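Local coordinates for penicillin-binding protein activator LpoB (Salmonella enterica subsp. enterica serovar Typhimurium, PDB 4Q6V), which probably regulates peptidoglycan synthesis as an outer-membrane lipoprotein that activates penicillin-binding protein 1B, this chain being its C-terminal domain, at residues D29-R34 with E43-L48. Numbering follows the deposited sequence.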
ATOM      1  N   ASP A  29       1.515  -1.145  -2.326  1.00 25.89           N
ATOM      2  CA  ASP A  29       2.896  -1.442  -1.976  1.00 29.87           C
ATOM      3  C   ASP A  29       2.867  -2.288  -0.690  1.00 30.11           C
ATOM      4  O   ASP A  29       1.939  -2.158   0.119  1.00 29.05           O
ATOM      5  CB  ASP A  29       3.703  -0.148  -1.851  1.00 32.66           C
ATOM      6  CG  ASP A  29       5.163  -0.302  -2.191  1.00 37.14           C
ATOM      7  OD1 ASP A  29       5.585  -1.416  -2.590  1.00 40.35           O
ATOM      8  OD2 ASP A  29       5.877   0.725  -2.035  1.00 41.82           O
ATOM      9  N   SER A  30       3.837  -3.193  -0.562  1.00 28.53           N
ATOM     10  CA  SER A  30       3.880  -4.097   0.585  1.00 29.39           C
ATOM     11  C   SER A  30       4.204  -3.273   1.841  1.00 25.72           C
ATOM     12  O   SER A  30       4.982  -2.317   1.796  1.00 23.63           O
ATOM     13  CB  SER A  30       4.848  -5.267   0.340  1.00 30.29           C
ATOM     14  OG  SER A  30       6.182  -4.815   0.328  1.00 35.31           O
ATOM     15  N   VAL A  31       3.541  -3.617   2.938  1.00 24.78           N
ATOM     16  CA  VAL A  31       3.726  -2.934   4.205  1.00 22.05           C
ATOM     17  C   VAL A  31       5.206  -3.050   4.614  1.00 24.44           C
ATOM     18  O   VAL A  31       5.805  -4.151   4.614  1.00 24.34           O
ATOM     19  CB  VAL A  31       2.811  -3.489   5.309  1.00 21.41           C
ATOM     20  CG1 VAL A  31       2.981  -2.753   6.627  1.00 20.99           C
ATOM     21  CG2 VAL A  31       1.350  -3.552   4.878  1.00 21.78           C
ATOM     22  N   ASN A  32       5.813  -1.914   4.899  1.00 22.37           N
ATOM     23  CA  ASN A  32       7.196  -1.822   5.283  1.00 24.17           C
ATOM     24  C   ASN A  32       7.395  -1.781   6.810  1.00 24.07           C
ATOM     25  O   ASN A  32       6.900  -0.906   7.500  1.00 25.74           O
ATOM     26  CB  ASN A  32       7.803  -0.577   4.652  1.00 28.07           C
ATOM     27  CG  ASN A  32       9.220  -0.282   5.095  1.00 32.10           C
ATOM     28  OD1 ASN A  32      10.044  -1.179   5.169  1.00 37.57           O
ATOM     29  ND2 ASN A  32       9.535   0.992   5.364  1.00 33.56           N
ATOM     30  N   ASN A  33       8.174  -2.724   7.304  1.00 23.82           N
ATOM     31  CA  ASN A  33       8.455  -2.851   8.741  1.00 24.16           C
ATOM     32  C   ASN A  33       9.642  -2.004   9.142  1.00 25.10           C
ATOM     33  O   ASN A  33      10.777  -2.302   8.757  1.00 25.24           O
ATOM     34  CB  ASN A  33       8.724  -4.306   9.093  1.00 21.28           C
ATOM     35  CG  ASN A  33       9.189  -4.507  10.546  1.00 20.55           C
ATOM     36  OD1 ASN A  33       8.823  -3.741  11.423  1.00 18.00           O
ATOM     37  ND2 ASN A  33       9.914  -5.606  10.809  1.00 18.10           N
ATOM     38  N   ARG A  34       9.359  -0.954   9.911  1.00 23.29           N
ATOM     39  CA  ARG A  34      10.386  -0.098  10.472  1.00 23.73           C
ATOM     40  C   ARG A  34      10.427  -0.191  12.006  1.00 20.99           C
ATOM     41  O   ARG A  34      10.985   0.666  12.642  1.00 23.94           O
ATOM     42  CB  ARG A  34      10.129   1.351  10.051  1.00 29.68           C
ATOM     43  CG  ARG A  34      10.061   1.584   8.544  1.00 37.15           C
ATOM     44  CD  ARG A  34      10.474   2.995   8.146  1.00 47.46           C
ATOM     45  NE  ARG A  34       9.595   3.997   8.788  1.00 61.00           N
ATOM     46  CZ  ARG A  34       9.917   4.810   9.815  1.00 66.83           C
ATOM     47  NH1 ARG A  34      11.144   4.794  10.363  1.00 66.61           N
ATOM     48  NH2 ARG A  34       9.009   5.664  10.316  1.00 61.48           N
ATOM     49  N   GLU A  43       1.725 -10.964   5.524  1.00 45.22           N
ATOM     50  CA  GLU A  43       0.471 -11.166   6.255  1.00 48.61           C
ATOM     51  C   GLU A  43      -0.293  -9.875   6.539  1.00 43.04           C
ATOM     52  O   GLU A  43      -1.518  -9.828   6.560  1.00 43.93           O
ATOM     53  CB  GLU A  43       0.733 -11.903   7.564  1.00 58.17           C
ATOM     54  CG  GLU A  43      -0.517 -12.386   8.289  1.00 66.88           C
ATOM     55  CD  GLU A  43      -0.215 -12.979   9.655  1.00 87.86           C
ATOM     56  OE1 GLU A  43       0.676 -12.443  10.385  1.00108.70           O
ATOM     57  OE2 GLU A  43      -0.906 -13.983   9.999  1.00 92.73           O
ATOM     58  N   ALA A  44       0.455  -8.810   6.788  1.00 38.80           N
ATOM     59  CA  ALA A  44      -0.115  -7.476   6.953  1.00 34.99           C
ATOM     60  C   ALA A  44      -0.583  -6.940   5.605  1.00 33.05           C
ATOM     61  O   ALA A  44      -1.610  -6.283   5.547  1.00 28.17           O
ATOM     62  CB  ALA A  44       0.935  -6.534   7.531  1.00 32.88           C
ATOM     63  N   THR A  45       0.164  -7.262   4.544  1.00 31.86           N
ATOM     64  CA  THR A  45      -0.102  -6.784   3.186  1.00 31.36           C
ATOM     65  C   THR A  45      -1.337  -7.462   2.614  1.00 30.42           C
ATOM     66  O   THR A  45      -2.132  -6.784   1.981  1.00 27.99           O
ATOM     67  CB  THR A  45       1.106  -7.044   2.273  1.00 30.60           C
ATOM     68  OG1 THR A  45       2.294  -6.464   2.830  1.00 29.62           O
ATOM     69  CG2 THR A  45       0.862  -6.446   0.886  1.00 30.50           C
ATOM     70  N   GLU A  46      -1.491  -8.762   2.857  1.00 33.99           N
ATOM     71  CA  GLU A  46      -2.715  -9.509   2.496  1.00 36.64           C
ATOM     72  C   GLU A  46      -3.956  -8.945   3.146  1.00 34.84           C
ATOM     73  O   GLU A  46      -4.989  -8.736   2.502  1.00 33.01           O
ATOM     74  CB  GLU A  46      -2.610 -10.998   2.797  1.00 44.80           C
ATOM     75  CG  GLU A  46      -1.870 -11.787   1.719  1.00 53.68           C
ATOM     76  CD  GLU A  46      -2.634 -11.865   0.393  1.00 62.27           C
ATOM     77  OE1 GLU A  46      -3.864 -12.098   0.426  1.00 66.48           O
ATOM     78  OE2 GLU A  46      -2.051 -11.692  -0.712  1.00 64.05           O
ATOM     79  N   THR A  47      -3.854  -8.650   4.437  1.00 33.39           N
ATOM     80  CA  THR A  47      -4.969  -8.019   5.133  1.00 32.10           C
ATOM     81  C   THR A  47      -5.390  -6.722   4.437  1.00 31.97           C
ATOM     82  O   THR A  47      -6.563  -6.430   4.274  1.00 31.78           O
ATOM     83  CB  THR A  47      -4.613  -7.769   6.622  1.00 32.51           C
ATOM     84  OG1 THR A  47      -4.419  -9.032   7.268  1.00 28.97           O
ATOM     85  CG2 THR A  47      -5.703  -7.020   7.364  1.00 32.57           C
ATOM     86  N   LEU A  48      -4.394  -5.921   4.081  1.00 30.63           N
ATOM     87  CA  LEU A  48      -4.591  -4.625   3.522  1.00 28.07           C
ATOM     88  C   LEU A  48      -5.287  -4.773   2.168  1.00 26.24           C
ATOM     89  O   LEU A  48      -6.243  -4.042   1.868  1.00 25.80           O
ATOM     90  CB  LEU A  48      -3.228  -3.897   3.327  1.00 28.00           C
ATOM     91  CG  LEU A  48      -3.365  -2.436   2.840  1.00 25.34           C
ATOM     92  CD1 LEU A  48      -4.345  -1.642   3.652  1.00 27.99           C
ATOM     93  CD2 LEU A  48      -1.995  -1.763   2.785  1.00 26.20           C
TER
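The backbone N-H of Val31 is held by the hydroxyl of Thr45, with N to OG1 at 3.1 Å and an N-H...O angle of 155°, which makes this a moderately straight hydrogen bond. The same OG1 is also hydrogen-bonded to the carbonyl oxygen of Ala41 one turn earlier in the helix, and since the amide gives its proton to OG1, the hydroxyl can pass its own to that carbonyl. With chi1 at -55°, OG1 sits beside Thr45's own backbone N, and CG2 is anti to that N; CG2 thereby reaches the Ser30 backbone, 3.8 Å from Ser30 CA.

The tight part of the contact is centred on Val31, whose CA-CB bond is directed at the helix. Its CG2 does most of the touching, meeting Thr45 OG1 at 3.7 Å and Ala44 CB at 4.0 Å, while Leu48 CD2, one turn further along, closes the group at a looser 4.3 Å. The side chains of Val31 and Thr45 run alongside each other with their ends pointing opposite ways, and both residues are buried. This packing joins the first strand and the helix of a beta-alpha-beta unit made of strand 25-35, helix 41-54 and strand 59-60. Ser102 of the adjacent parallel strand 98-106 touches both Val31 and Leu48, and Ala44 also touches Trp3 of helix 3-15.

Toward solvent the contact thins out at Ser30, an exposed residue that offers the helix mainly carbon, its CA and CB both lying against the Thr45 side chain. The helix segment buries 21 Å² of Ser30 against 68 Å² of Val31. After Val31 the strand leaves the helix.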